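Local coordinates for alpha-fucosidase (Bifidobacterium bifidum, PDB 2EAB), which represents the catalytic-domain piece of a 1,2-alpha-L-fucosidase and probably releases alpha-1,2-linked L-fucose from its substrates by hydrolysis, at residues A[568-573]-A[651-656]; A[504-509]-A[576-581]; A[339-344]-A[365-370]. All coordinates share one frame; numbering follows the deposited sequence.

Interaction 1. Residues A[568-573]-A[651-656]; sequences QGPLGT and KEWYFE
Trp653 and Phe655 extend from a type I beta turn, Trp653 to Glu656, and meet the bent chain that leads into strand 572-574. This strand is an outer member of a small three-stranded antiparallel sheet in the family 95 catalytic domain. The tight part lies at the benzo end of the indole. Gln568 O sits in the ring plane, 3.5 Å from Trp653 CZ2. Gly569 CA is 3.7 Å from that same CZ2 of Trp653, where a CB would collide with the ring. Gln568 CG lies between the backbone N and the carbonyl carbon (chi1 68°), and the extended chain then carries NE2 past Trp653 CH2 to donate to Glu652 OE1 at 2.9 Å. This bond is bent (137° at the hydrogen) and meets the carboxylate from above its plane. With an alanine in place of Gln568, Glu652 OE1 would probably lose a donor and a gap would open beside Trp653 CH2. Glu652 is also held by Ser565 and by a salt bridge to Arg710. Thr573 CG2 touches Phe655 obliquely, 3.7 Å from Phe655 CE2, and the edge of the Phe655 ring meets Pro570 CG. The pyrrole end of the indole is looser, and two waters mediate there, in the ring plane at NE1. One is only weakly bound to NE1 but donates to Thr573 OG1, which also bonds Gly575 O. The other accepts from Trp653 NE1 at 3.0 Å and donates to both Gln568 O and Pro570 O.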
ATOM      1  N   GLN A 568      12.086 -11.767  15.776  1.00  9.38           N
ATOM      2  CA  GLN A 568      12.934 -12.786  16.395  1.00  9.30           C
ATOM      3  C   GLN A 568      14.082 -12.137  17.154  1.00  9.18           C
ATOM      4  O   GLN A 568      14.278 -10.926  17.065  1.00  8.97           O
ATOM      5  CB  GLN A 568      13.445 -13.797  15.357  1.00  9.37           C
ATOM      6  CG  GLN A 568      14.423 -13.211  14.351  1.00  9.22           C
ATOM      7  CD  GLN A 568      15.115 -14.257  13.490  1.00  9.24           C
ATOM      8  OE1 GLN A 568      14.924 -15.463  13.659  1.00  9.48           O
ATOM      9  NE2 GLN A 568      15.932 -13.791  12.554  1.00  9.78           N
ATOM     10  N   GLY A 569      14.826 -12.947  17.901  1.00  9.53           N
ATOM     11  CA  GLY A 569      15.946 -12.464  18.689  1.00  9.77           C
ATOM     12  C   GLY A 569      15.509 -11.767  19.965  1.00  9.75           C
ATOM     13  O   GLY A 569      14.327 -11.806  20.333  1.00  9.86           O
ATOM     14  N   PRO A 570      16.464 -11.133  20.665  1.00  9.62           N
ATOM     15  CA  PRO A 570      16.171 -10.424  21.912  1.00  9.77           C
ATOM     16  C   PRO A 570      15.309  -9.186  21.699  1.00  9.69           C
ATOM     17  O   PRO A 570      15.385  -8.538  20.649  1.00  9.40           O
ATOM     18  CB  PRO A 570      17.556  -9.989  22.410  1.00  9.95           C
ATOM     19  CG  PRO A 570      18.533 -10.812  21.657  1.00 10.14           C
ATOM     20  CD  PRO A 570      17.898 -11.082  20.333  1.00  9.85           C
ATOM     21  N   LEU A 571      14.524  -8.853  22.719  1.00 10.13           N
ATOM     22  CA  LEU A 571      13.599  -7.726  22.675  1.00 11.38           C
ATOM     23  C   LEU A 571      14.279  -6.365  22.507  1.00 10.89           C
ATOM     24  O   LEU A 571      13.752  -5.480  21.829  1.00 11.37           O
ATOM     25  CB  LEU A 571      12.767  -7.722  23.958  1.00 11.85           C
ATOM     26  CG  LEU A 571      11.242  -7.625  23.902  1.00 14.45           C
ATOM     27  CD1 LEU A 571      10.659  -8.485  22.786  1.00 15.44           C
ATOM     28  CD2 LEU A 571      10.673  -8.045  25.244  1.00 13.04           C
ATOM     29  N   GLY A 572      15.441  -6.196  23.130  1.00 10.24           N
ATOM     30  CA  GLY A 572      16.109  -4.904  23.154  1.00 10.16           C
ATOM     31  C   GLY A 572      17.609  -5.039  23.046  1.00  9.71           C
ATOM     32  O   GLY A 572      18.280  -5.387  24.016  1.00 10.59           O
ATOM     33  N   THR A 573      18.127  -4.784  21.851  1.00  8.92           N
ATOM     34  CA  THR A 573      19.567  -4.779  21.606  1.00  8.83           C
ATOM     35  C   THR A 573      20.038  -3.352  21.330  1.00  8.30           C
ATOM     36  O   THR A 573      19.226  -2.422  21.245  1.00  8.12           O
ATOM     37  CB  THR A 573      19.957  -5.701  20.428  1.00  8.95           C
ATOM     38  OG1 THR A 573      19.399  -5.194  19.209  1.00  9.05           O
ATOM     39  CG2 THR A 573      19.447  -7.116  20.655  1.00  9.52           C
ATOM     40  N   LYS A 651      24.399  -9.336   8.476  1.00  7.10           N
ATOM     41  CA  LYS A 651      24.091  -9.454   9.904  1.00  7.37           C
ATOM     42  C   LYS A 651      22.759  -8.785  10.222  1.00  7.13           C
ATOM     43  O   LYS A 651      22.456  -7.705   9.703  1.00  7.32           O
ATOM     44  CB  LYS A 651      25.180  -8.819  10.761  1.00  7.60           C
ATOM     45  CG  LYS A 651      26.510  -9.544  10.744  1.00  8.21           C
ATOM     46  CD  LYS A 651      27.489  -8.904  11.709  1.00  9.89           C
ATOM     47  CE  LYS A 651      28.883  -9.486  11.531  1.00 10.41           C
ATOM     48  NZ  LYS A 651      29.834  -8.964  12.542  1.00 13.26           N
ATOM     49  N   GLU A 652      21.974  -9.425  11.085  1.00  7.11           N
ATOM     50  CA  GLU A 652      20.718  -8.856  11.560  1.00  7.04           C
ATOM     51  C   GLU A 652      20.948  -8.038  12.841  1.00  6.82           C
ATOM     52  O   GLU A 652      20.254  -7.040  13.076  1.00  7.05           O
ATOM     53  CB  GLU A 652      19.668  -9.962  11.740  1.00  7.16           C
ATOM     54  CG  GLU A 652      18.302  -9.457  12.211  1.00  7.07           C
ATOM     55  CD  GLU A 652      17.146 -10.416  11.954  1.00  7.39           C
ATOM     56  OE1 GLU A 652      17.365 -11.549  11.471  1.00  7.72           O
ATOM     57  OE2 GLU A 652      15.997 -10.026  12.255  1.00  7.99           O
ATOM     58  N   TRP A 653      21.940  -8.451  13.635  1.00  7.33           N
ATOM     59  CA  TRP A 653      22.359  -7.728  14.836  1.00  7.82           C
ATOM     60  C   TRP A 653      23.854  -7.483  14.790  1.00  7.88           C
ATOM     61  O   TRP A 653      24.602  -8.286  14.229  1.00  7.80           O
ATOM     62  CB  TRP A 653      22.029  -8.521  16.101  1.00  8.10           C
ATOM     63  CG  TRP A 653      20.578  -8.814  16.249  1.00  8.51           C
ATOM     64  CD1 TRP A 653      19.628  -8.012  16.825  1.00  8.45           C
ATOM     65  CD2 TRP A 653      19.897  -9.985  15.798  1.00  8.32           C
ATOM     66  NE1 TRP A 653      18.397  -8.620  16.760  1.00  8.33           N
ATOM     67  CE2 TRP A 653      18.534  -9.835  16.140  1.00  8.33           C
ATOM     68  CE3 TRP A 653      20.308 -11.158  15.146  1.00  8.26           C
ATOM     69  CZ2 TRP A 653      17.579 -10.809  15.843  1.00  8.63           C
ATOM     70  CZ3 TRP A 653      19.361 -12.123  14.856  1.00  9.07           C
ATOM     71  CH2 TRP A 653      18.012 -11.944  15.205  1.00  9.07           C
ATOM     72  N   TYR A 654      24.300  -6.396  15.401  1.00  8.27           N
ATOM     73  CA  TYR A 654      25.722  -6.047  15.355  1.00  8.72           C
ATOM     74  C   TYR A 654      26.608  -6.923  16.233  1.00  9.30           C
ATOM     75  O   TYR A 654      27.829  -6.934  16.053  1.00 10.05           O
ATOM     76  CB  TYR A 654      25.936  -4.536  15.580  1.00  8.76           C
ATOM     77  CG  TYR A 654      25.241  -3.760  14.496  1.00  8.69           C
ATOM     78  CD1 TYR A 654      25.630  -3.914  13.164  1.00  9.18           C
ATOM     79  CD2 TYR A 654      24.150  -2.938  14.774  1.00  8.71           C
ATOM     80  CE1 TYR A 654      24.969  -3.251  12.140  1.00  9.33           C
ATOM     81  CE2 TYR A 654      23.481  -2.268  13.752  1.00  8.51           C
ATOM     82  CZ  TYR A 654      23.895  -2.432  12.441  1.00  8.30           C
ATOM     83  OH  TYR A 654      23.220  -1.778  11.437  1.00  8.23           O
ATOM     84  N   PHE A 655      26.005  -7.676  17.152  1.00  9.33           N
ATOM     85  CA  PHE A 655      26.763  -8.672  17.919  1.00  9.75           C
ATOM     86  C   PHE A 655      26.873 -10.043  17.234  1.00  9.81           C
ATOM     87  O   PHE A 655      27.488 -10.968  17.774  1.00 10.17           O
ATOM     88  CB  PHE A 655      26.273  -8.798  19.381  1.00 10.09           C
ATOM     89  CG  PHE A 655      24.799  -9.129  19.546  1.00 10.56           C
ATOM     90  CD1 PHE A 655      24.156 -10.072  18.747  1.00 11.23           C
ATOM     91  CD2 PHE A 655      24.072  -8.524  20.568  1.00 12.74           C
ATOM     92  CE1 PHE A 655      22.806 -10.374  18.939  1.00 11.72           C
ATOM     93  CE2 PHE A 655      22.728  -8.818  20.766  1.00 12.92           C
ATOM     94  CZ  PHE A 655      22.094  -9.743  19.950  1.00 12.23           C
ATOM     95  N   GLU A 656      26.285 -10.166  16.047  1.00  9.90           N
ATOM     96  CA  GLU A 656      26.247 -11.425  15.309  1.00  9.90           C
ATOM     97  C   GLU A 656      27.615 -11.805  14.736  1.00  9.97           C
ATOM     98  O   GLU A 656      28.393 -10.939  14.338  1.00 10.30           O
ATOM     99  CB  GLU A 656      25.214 -11.297  14.189  1.00  9.83           C
ATOM    100  CG  GLU A 656      24.948 -12.535  13.353  1.00 10.11           C
ATOM    101  CD  GLU A 656      23.802 -12.322  12.378  1.00  9.75           C
ATOM    102  OE1 GLU A 656      23.813 -12.942  11.295  1.00 10.29           O
ATOM    103  OE2 GLU A 656      22.891 -11.520  12.690  1.00  8.88           O
TER
HETATM  104  O   HOH W   1      15.599  -8.632  17.881  1.00  8.05           O
HETATM  105  O   HOH W   2      17.209  -6.037  17.896  1.00  7.86           O

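Interaction 2. Residues A[504-509]-A[576-581]; sequences SPAAVP and NTYESS
Tyr578 and Glu579 reach from the first turn of helix 577-596 toward the turn made by Ser504, Pro505 and Ala506. Their CA-CB bonds do not aim at that turn, but their ends come close to it. Tyr578 has CG roughly anti to its backbone N (chi1 155°), and this carries the phenol out along one side of the contact. Its OH ends 3.9 Å from Ser504 CB. Glu579 leaves in a different direction, with CG beside the backbone N (chi1 -68°), and its chain then runs extended. The middle of that chain touches Ala506, with Glu579 CG 4.0 Å from Ala506 CB. Its end crosses Pro505 at a slant, where Glu579 OE2 is 4.1 Å from Pro505 CD. The direct contacts are therefore light. A water links the polar groups between them. It accepts from Ala506 N and donates to Tyr578 OH. It also donates to Glu579 OE2, with its oxygen 2.7 Å from that OE2. Each polar end has a further partner: Tyr578 OH bonds Asn422, Glu579 OE1 bonds Thr560 and Ser504 OG bonds Thr485. The two backbones are fixed separately. Ser504 to Ala507 form a type I beta turn that leads into helix 507-520. On the other side Asn576 OD1 accepts from Glu579 N at 2.9 Å, in a nearly straight bond (173°). Farther along, Ser581 N and Ser581 OG reach Thr577 O from opposite faces of its plane. The contact thus joins the starts of two helices, the second with an asparagine N-cap, inside the helical (alpha/alpha)6 barrel of the family 95 catalytic domain.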
ATOM      1  N   SER A 504       7.944   0.584  17.432  1.00  6.33           N
ATOM      2  CA  SER A 504       8.698   0.583  16.191  1.00  6.39           C
ATOM      3  C   SER A 504       8.798   1.989  15.624  1.00  5.85           C
ATOM      4  O   SER A 504       8.189   2.282  14.601  1.00  5.72           O
ATOM      5  CB  SER A 504       8.036  -0.337  15.165  1.00  6.75           C
ATOM      6  OG  SER A 504       6.745   0.137  14.818  1.00  7.43           O
ATOM      7  N   PRO A 505       9.583   2.862  16.271  1.00  5.92           N
ATOM      8  CA  PRO A 505       9.608   4.250  15.824  1.00  6.04           C
ATOM      9  C   PRO A 505      10.246   4.455  14.456  1.00  5.91           C
ATOM     10  O   PRO A 505      10.027   5.500  13.840  1.00  5.88           O
ATOM     11  CB  PRO A 505      10.406   4.962  16.916  1.00  6.19           C
ATOM     12  CG  PRO A 505      11.246   3.904  17.528  1.00  6.71           C
ATOM     13  CD  PRO A 505      10.433   2.648  17.453  1.00  6.06           C
ATOM     14  N   ALA A 506      11.021   3.481  13.977  1.00  6.02           N
ATOM     15  CA  ALA A 506      11.572   3.579  12.627  1.00  5.98           C
ATOM     16  C   ALA A 506      10.495   3.420  11.549  1.00  5.77           C
ATOM     17  O   ALA A 506      10.779   3.600  10.361  1.00  6.13           O
ATOM     18  CB  ALA A 506      12.712   2.592  12.419  1.00  6.51           C
ATOM     19  N   ALA A 507       9.268   3.103  11.968  1.00  5.73           N
ATOM     20  CA  ALA A 507       8.121   3.097  11.067  1.00  5.92           C
ATOM     21  C   ALA A 507       7.959   4.441  10.354  1.00  5.68           C
ATOM     22  O   ALA A 507       7.541   4.483   9.189  1.00  5.65           O
ATOM     23  CB  ALA A 507       6.856   2.758  11.833  1.00  6.50           C
ATOM     24  N   VAL A 508       8.261   5.538  11.051  1.00  5.54           N
ATOM     25  CA  VAL A 508       8.139   6.866  10.443  1.00  5.82           C
ATOM     26  C   VAL A 508       9.215   7.109   9.370  1.00  5.78           C
ATOM     27  O   VAL A 508       8.871   7.387   8.224  1.00  6.05           O
ATOM     28  CB  VAL A 508       8.040   8.004  11.497  1.00  5.79           C
ATOM     29  CG1 VAL A 508       8.040   9.366  10.817  1.00  6.46           C
ATOM     30  CG2 VAL A 508       6.783   7.829  12.332  1.00  6.23           C
ATOM     31  N   PRO A 509      10.515   6.951   9.710  1.00  5.82           N
ATOM     32  CA  PRO A 509      11.507   6.882   8.630  1.00  6.27           C
ATOM     33  C   PRO A 509      11.066   6.007   7.447  1.00  6.14           C
ATOM     34  O   PRO A 509      11.151   6.435   6.298  1.00  6.45           O
ATOM     35  CB  PRO A 509      12.738   6.301   9.337  1.00  6.29           C
ATOM     36  CG  PRO A 509      12.645   6.871  10.725  1.00  6.50           C
ATOM     37  CD  PRO A 509      11.159   6.913  11.041  1.00  6.27           C
ATOM     38  N   ASN A 576      20.050  -2.195  15.610  1.00  6.90           N
ATOM     39  CA  ASN A 576      20.047  -3.373  14.752  1.00  6.75           C
ATOM     40  C   ASN A 576      20.047  -2.927  13.296  1.00  6.58           C
ATOM     41  O   ASN A 576      19.881  -1.746  12.997  1.00  6.29           O
ATOM     42  CB  ASN A 576      18.891  -4.347  15.075  1.00  6.92           C
ATOM     43  CG  ASN A 576      17.513  -3.712  14.950  1.00  6.79           C
ATOM     44  OD1 ASN A 576      17.290  -2.798  14.148  1.00  7.51           O
ATOM     45  ND2 ASN A 576      16.569  -4.217  15.739  1.00  7.37           N
ATOM     46  N   THR A 577      20.230  -3.880  12.397  1.00  6.67           N
ATOM     47  CA  THR A 577      20.347  -3.577  10.978  1.00  6.97           C
ATOM     48  C   THR A 577      19.043  -3.018  10.410  1.00  6.56           C
ATOM     49  O   THR A 577      19.070  -2.111   9.572  1.00  6.92           O
ATOM     50  CB  THR A 577      20.792  -4.821  10.224  1.00  6.94           C
ATOM     51  OG1 THR A 577      22.028  -5.259  10.798  1.00  7.07           O
ATOM     52  CG2 THR A 577      20.983  -4.545   8.731  1.00  7.32           C
ATOM     53  N   TYR A 578      17.915  -3.548  10.881  1.00  6.51           N
ATOM     54  CA  TYR A 578      16.589  -3.061  10.516  1.00  6.49           C
ATOM     55  C   TYR A 578      16.481  -1.539  10.719  1.00  6.41           C
ATOM     56  O   TYR A 578      16.258  -0.780   9.764  1.00  6.52           O
ATOM     57  CB  TYR A 578      15.543  -3.855  11.321  1.00  6.58           C
ATOM     58  CG  TYR A 578      14.223  -3.162  11.556  1.00  6.65           C
ATOM     59  CD1 TYR A 578      13.364  -2.855  10.502  1.00  6.98           C
ATOM     60  CD2 TYR A 578      13.820  -2.838  12.850  1.00  6.98           C
ATOM     61  CE1 TYR A 578      12.148  -2.206  10.732  1.00  7.32           C
ATOM     62  CE2 TYR A 578      12.615  -2.199  13.090  1.00  7.57           C
ATOM     63  CZ  TYR A 578      11.783  -1.888  12.036  1.00  6.53           C
ATOM     64  OH  TYR A 578      10.603  -1.231  12.312  1.00  7.17           O
ATOM     65  N   GLU A 579      16.696  -1.082  11.949  1.00  6.35           N
ATOM     66  CA  GLU A 579      16.535   0.345  12.233  1.00  6.38           C
ATOM     67  C   GLU A 579      17.628   1.205  11.615  1.00  6.27           C
ATOM     68  O   GLU A 579      17.347   2.284  11.095  1.00  6.40           O
ATOM     69  CB  GLU A 579      16.433   0.615  13.734  1.00  6.56           C
ATOM     70  CG  GLU A 579      15.151   0.082  14.356  1.00  6.95           C
ATOM     71  CD  GLU A 579      14.750   0.782  15.647  1.00  7.57           C
ATOM     72  OE1 GLU A 579      15.536   1.588  16.187  1.00  8.72           O
ATOM     73  OE2 GLU A 579      13.632   0.513  16.138  1.00  8.49           O
ATOM     74  N   SER A 580      18.870   0.733  11.664  1.00  6.30           N
ATOM     75  CA  SER A 580      19.965   1.500  11.074  1.00  6.75           C
ATOM     76  C   SER A 580      19.832   1.640   9.567  1.00  6.52           C
ATOM     77  O   SER A 580      20.150   2.697   9.022  1.00  6.31           O
ATOM     78  CB  SER A 580      21.326   0.923  11.451  1.00  6.95           C
ATOM     79  OG  SER A 580      21.555   1.121  12.832  1.00  7.82           O
ATOM     80  N   SER A 581      19.345   0.598   8.898  1.00  6.33           N
ATOM     81  CA  SER A 581      19.130   0.679   7.453  1.00  6.15           C
ATOM     82  C   SER A 581      18.076   1.724   7.124  1.00  6.24           C
ATOM     83  O   SER A 581      18.223   2.488   6.162  1.00  6.48           O
ATOM     84  CB  SER A 581      18.721  -0.675   6.876  1.00  6.31           C
ATOM     85  OG  SER A 581      19.777  -1.610   7.001  1.00  7.03           O
TER
HETATM   86  O   HOH W   3      11.350   0.695  14.619  1.00  6.89           O

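Interaction 3. Residues A[339-344]-A[365-370]; sequences GQSGHS and TAQKRE
Ser341 OG stands between its own backbone N and carbonyl carbon (chi1 48°), while Glu370 has CG anti to its backbone N (chi1 179°) and then runs extended. These torsions bring Ser341 OG to 2.7 Å from Glu370 OE1, and the hydroxyl donates. It comes in on the anti side of the carboxylate, somewhat out of its plane. The backbone adds a second bond. Ser341 N donates to Ala366 O at 3.2 Å in a nearly straight line (167°), from well above the carbonyl plane. Glu370 N makes the normal helix bond to this oxygen from the opposite face, at 2.9 Å from Ala366 O. Gln340 CA adds a CA-H...O contact to it, 3.5 Å from Ala366 O. Gln340 CB packs on the helix backbone, 3.4 Å from Glu370 N. Its amide turns back to Leu338 and Ile336. Arg369 CB lies 3.7 Å from Gln340 CA, but the guanidinium leads away and pairs with Glu372. Glu370 CG also lies along the peptide of Ser341, 3.3 Å from Ser341 O. The loop after strand 335-337 is thus laid along the first turns of helix 365-386. Ala366 O serves both the helix and the loop. The hydroxyl bond to Glu370 OE1 would suit an ionised carboxylate, though a single accepted bond does not prove the charge.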
ATOM      1  N   GLY A 339       1.774 -12.796 -23.538  1.00 11.88           N
ATOM      2  CA  GLY A 339       1.193 -13.890 -24.319  1.00 11.91           C
ATOM      3  C   GLY A 339      -0.056 -14.476 -23.691  1.00 11.72           C
ATOM      4  O   GLY A 339      -0.448 -15.605 -24.009  1.00 12.15           O
ATOM      5  N   GLN A 340      -0.694 -13.702 -22.814  1.00 11.35           N
ATOM      6  CA  GLN A 340      -1.863 -14.170 -22.074  1.00 11.06           C
ATOM      7  C   GLN A 340      -3.099 -14.368 -22.938  1.00 11.35           C
ATOM      8  O   GLN A 340      -3.315 -13.650 -23.915  1.00 11.74           O
ATOM      9  CB  GLN A 340      -2.210 -13.199 -20.939  1.00 10.60           C
ATOM     10  CG  GLN A 340      -2.590 -11.788 -21.386  1.00 10.07           C
ATOM     11  CD  GLN A 340      -1.419 -10.821 -21.364  1.00 10.09           C
ATOM     12  OE1 GLN A 340      -0.259 -11.229 -21.401  1.00 10.37           O
ATOM     13  NE2 GLN A 340      -1.723  -9.529 -21.295  1.00  9.61           N
ATOM     14  N   SER A 341      -3.912 -15.338 -22.531  1.00 11.60           N
ATOM     15  CA  SER A 341      -5.303 -15.419 -22.938  1.00 12.06           C
ATOM     16  C   SER A 341      -6.111 -14.388 -22.144  1.00 12.08           C
ATOM     17  O   SER A 341      -5.577 -13.705 -21.260  1.00 12.04           O
ATOM     18  CB  SER A 341      -5.849 -16.833 -22.704  1.00 12.55           C
ATOM     19  OG  SER A 341      -5.526 -17.314 -21.411  1.00 12.94           O
ATOM     20  N   GLY A 342      -7.392 -14.274 -22.470  1.00 12.23           N
ATOM     21  CA  GLY A 342      -8.298 -13.361 -21.784  1.00 12.58           C
ATOM     22  C   GLY A 342      -9.723 -13.837 -21.959  1.00 12.86           C
ATOM     23  O   GLY A 342      -9.955 -14.909 -22.525  1.00 12.94           O
ATOM     24  N   HIS A 343     -10.683 -13.041 -21.494  1.00 13.12           N
ATOM     25  CA  HIS A 343     -12.086 -13.471 -21.485  1.00 13.46           C
ATOM     26  C   HIS A 343     -12.681 -13.652 -22.888  1.00 13.91           C
ATOM     27  O   HIS A 343     -13.700 -14.326 -23.052  1.00 13.99           O
ATOM     28  CB  HIS A 343     -12.952 -12.524 -20.642  1.00 13.53           C
ATOM     29  CG  HIS A 343     -13.356 -11.270 -21.352  1.00 13.32           C
ATOM     30  ND1 HIS A 343     -12.583 -10.129 -21.348  1.00 13.46           N
ATOM     31  CD2 HIS A 343     -14.456 -10.976 -22.084  1.00 13.15           C
ATOM     32  CE1 HIS A 343     -13.190  -9.187 -22.048  1.00 13.26           C
ATOM     33  NE2 HIS A 343     -14.329  -9.677 -22.506  1.00 13.49           N
ATOM     34  N   SER A 344     -12.048 -13.041 -23.889  1.00 14.37           N
ATOM     35  CA  SER A 344     -12.511 -13.125 -25.279  1.00 15.39           C
ATOM     36  C   SER A 344     -11.831 -14.231 -26.087  1.00 15.62           C
ATOM     37  O   SER A 344     -12.186 -14.462 -27.245  1.00 15.93           O
ATOM     38  CB  SER A 344     -12.322 -11.781 -25.985  1.00 15.68           C
ATOM     39  OG  SER A 344     -13.192 -10.813 -25.440  1.00 17.54           O
ATOM     40  N   THR A 365       0.339 -22.439 -20.919  1.00 12.68           N
ATOM     41  CA  THR A 365       1.202 -21.259 -20.850  1.00 12.60           C
ATOM     42  C   THR A 365       0.388 -19.967 -20.955  1.00 12.12           C
ATOM     43  O   THR A 365       0.558 -19.057 -20.136  1.00 11.83           O
ATOM     44  CB  THR A 365       2.310 -21.306 -21.923  1.00 12.73           C
ATOM     45  OG1 THR A 365       3.108 -22.477 -21.712  1.00 13.85           O
ATOM     46  CG2 THR A 365       3.207 -20.070 -21.847  1.00 13.35           C
ATOM     47  N   ALA A 366      -0.510 -19.897 -21.937  1.00 11.87           N
ATOM     48  CA  ALA A 366      -1.359 -18.718 -22.121  1.00 11.34           C
ATOM     49  C   ALA A 366      -2.204 -18.429 -20.877  1.00 11.03           C
ATOM     50  O   ALA A 366      -2.382 -17.269 -20.490  1.00 10.70           O
ATOM     51  CB  ALA A 366      -2.250 -18.888 -23.342  1.00 11.47           C
ATOM     52  N   GLN A 367      -2.714 -19.490 -20.256  1.00 10.71           N
ATOM     53  CA  GLN A 367      -3.513 -19.371 -19.035  1.00 10.73           C
ATOM     54  C   GLN A 367      -2.690 -18.931 -17.828  1.00 10.35           C
ATOM     55  O   GLN A 367      -3.154 -18.113 -17.024  1.00 10.21           O
ATOM     56  CB  GLN A 367      -4.245 -20.679 -18.750  1.00 10.98           C
ATOM     57  CG  GLN A 367      -5.413 -20.920 -19.696  1.00 12.27           C
ATOM     58  CD  GLN A 367      -5.977 -22.327 -19.609  1.00 13.07           C
ATOM     59  OE1 GLN A 367      -5.369 -23.221 -19.026  1.00 13.29           O
ATOM     60  NE2 GLN A 367      -7.150 -22.527 -20.204  1.00 15.06           N
ATOM     61  N   LYS A 368      -1.474 -19.456 -17.700  1.00 10.00           N
ATOM     62  CA  LYS A 368      -0.558 -18.980 -16.658  1.00 10.03           C
ATOM     63  C   LYS A 368      -0.286 -17.489 -16.828  1.00  9.76           C
ATOM     64  O   LYS A 368      -0.332 -16.728 -15.861  1.00  9.66           O
ATOM     65  CB  LYS A 368       0.760 -19.759 -16.655  1.00 10.16           C
ATOM     66  CG  LYS A 368       0.648 -21.186 -16.126  1.00 10.17           C
ATOM     67  CD  LYS A 368       2.017 -21.810 -15.904  1.00 10.75           C
ATOM     68  CE  LYS A 368       2.703 -21.245 -14.660  1.00 11.04           C
ATOM     69  NZ  LYS A 368       4.105 -21.715 -14.538  1.00 11.62           N
ATOM     70  N   ARG A 369      -0.017 -17.065 -18.059  1.00  9.75           N
ATOM     71  CA  ARG A 369       0.206 -15.650 -18.329  1.00  9.84           C
ATOM     72  C   ARG A 369      -1.051 -14.822 -18.070  1.00  9.74           C
ATOM     73  O   ARG A 369      -0.956 -13.681 -17.618  1.00  9.38           O
ATOM     74  CB  ARG A 369       0.734 -15.432 -19.750  1.00 10.29           C
ATOM     75  CG  ARG A 369       2.037 -16.176 -20.079  1.00 11.23           C
ATOM     76  CD  ARG A 369       3.195 -15.873 -19.116  1.00 13.84           C
ATOM     77  NE  ARG A 369       4.288 -16.830 -19.313  1.00 17.36           N
ATOM     78  CZ  ARG A 369       4.612 -17.817 -18.477  1.00 17.33           C
ATOM     79  NH1 ARG A 369       3.961 -17.998 -17.335  1.00 16.27           N
ATOM     80  NH2 ARG A 369       5.615 -18.626 -18.778  1.00 18.83           N
ATOM     81  N   GLU A 370      -2.225 -15.395 -18.335  1.00  9.44           N
ATOM     82  CA  GLU A 370      -3.477 -14.711 -18.003  1.00  9.65           C
ATOM     83  C   GLU A 370      -3.599 -14.435 -16.505  1.00  9.19           C
ATOM     84  O   GLU A 370      -3.875 -13.302 -16.110  1.00  9.10           O
ATOM     85  CB  GLU A 370      -4.710 -15.464 -18.514  1.00  9.60           C
ATOM     86  CG  GLU A 370      -6.019 -14.750 -18.150  1.00 10.16           C
ATOM     87  CD  GLU A 370      -7.268 -15.403 -18.716  1.00 10.39           C
ATOM     88  OE1 GLU A 370      -7.153 -16.387 -19.479  1.00 11.91           O
ATOM     89  OE2 GLU A 370      -8.374 -14.924 -18.388  1.00 11.24           O
TER
HETATM   90  O   HOH W   4      -9.073 -17.573 -20.835  1.00 16.88           O

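Overall arrangement
From the N terminus, interaction 3 comes first. It closes a short loop of 20 residues that holds helix 351-360, and ties the chain after strand 335-337, an outer strand of the antiparallel sheet that also holds strands 812-819 and 890-896, to helix 365-386. Interaction 2 opens later, at 504-509, and closes at 576-581. Interaction 1 opens at 568-573, before interaction 2 has closed, and ends at 651-656, so the two cross. Their centres are about 13 Å apart. Thr577 joins them directly through probable hydrogen bonds to Lys651 O and Glu652 O. Together they tie helices 507-520 and 577-596, strand 572-574 and the long loop after helix 632-639. Interaction 3 lies about 41 Å from interaction 2, centre to centre.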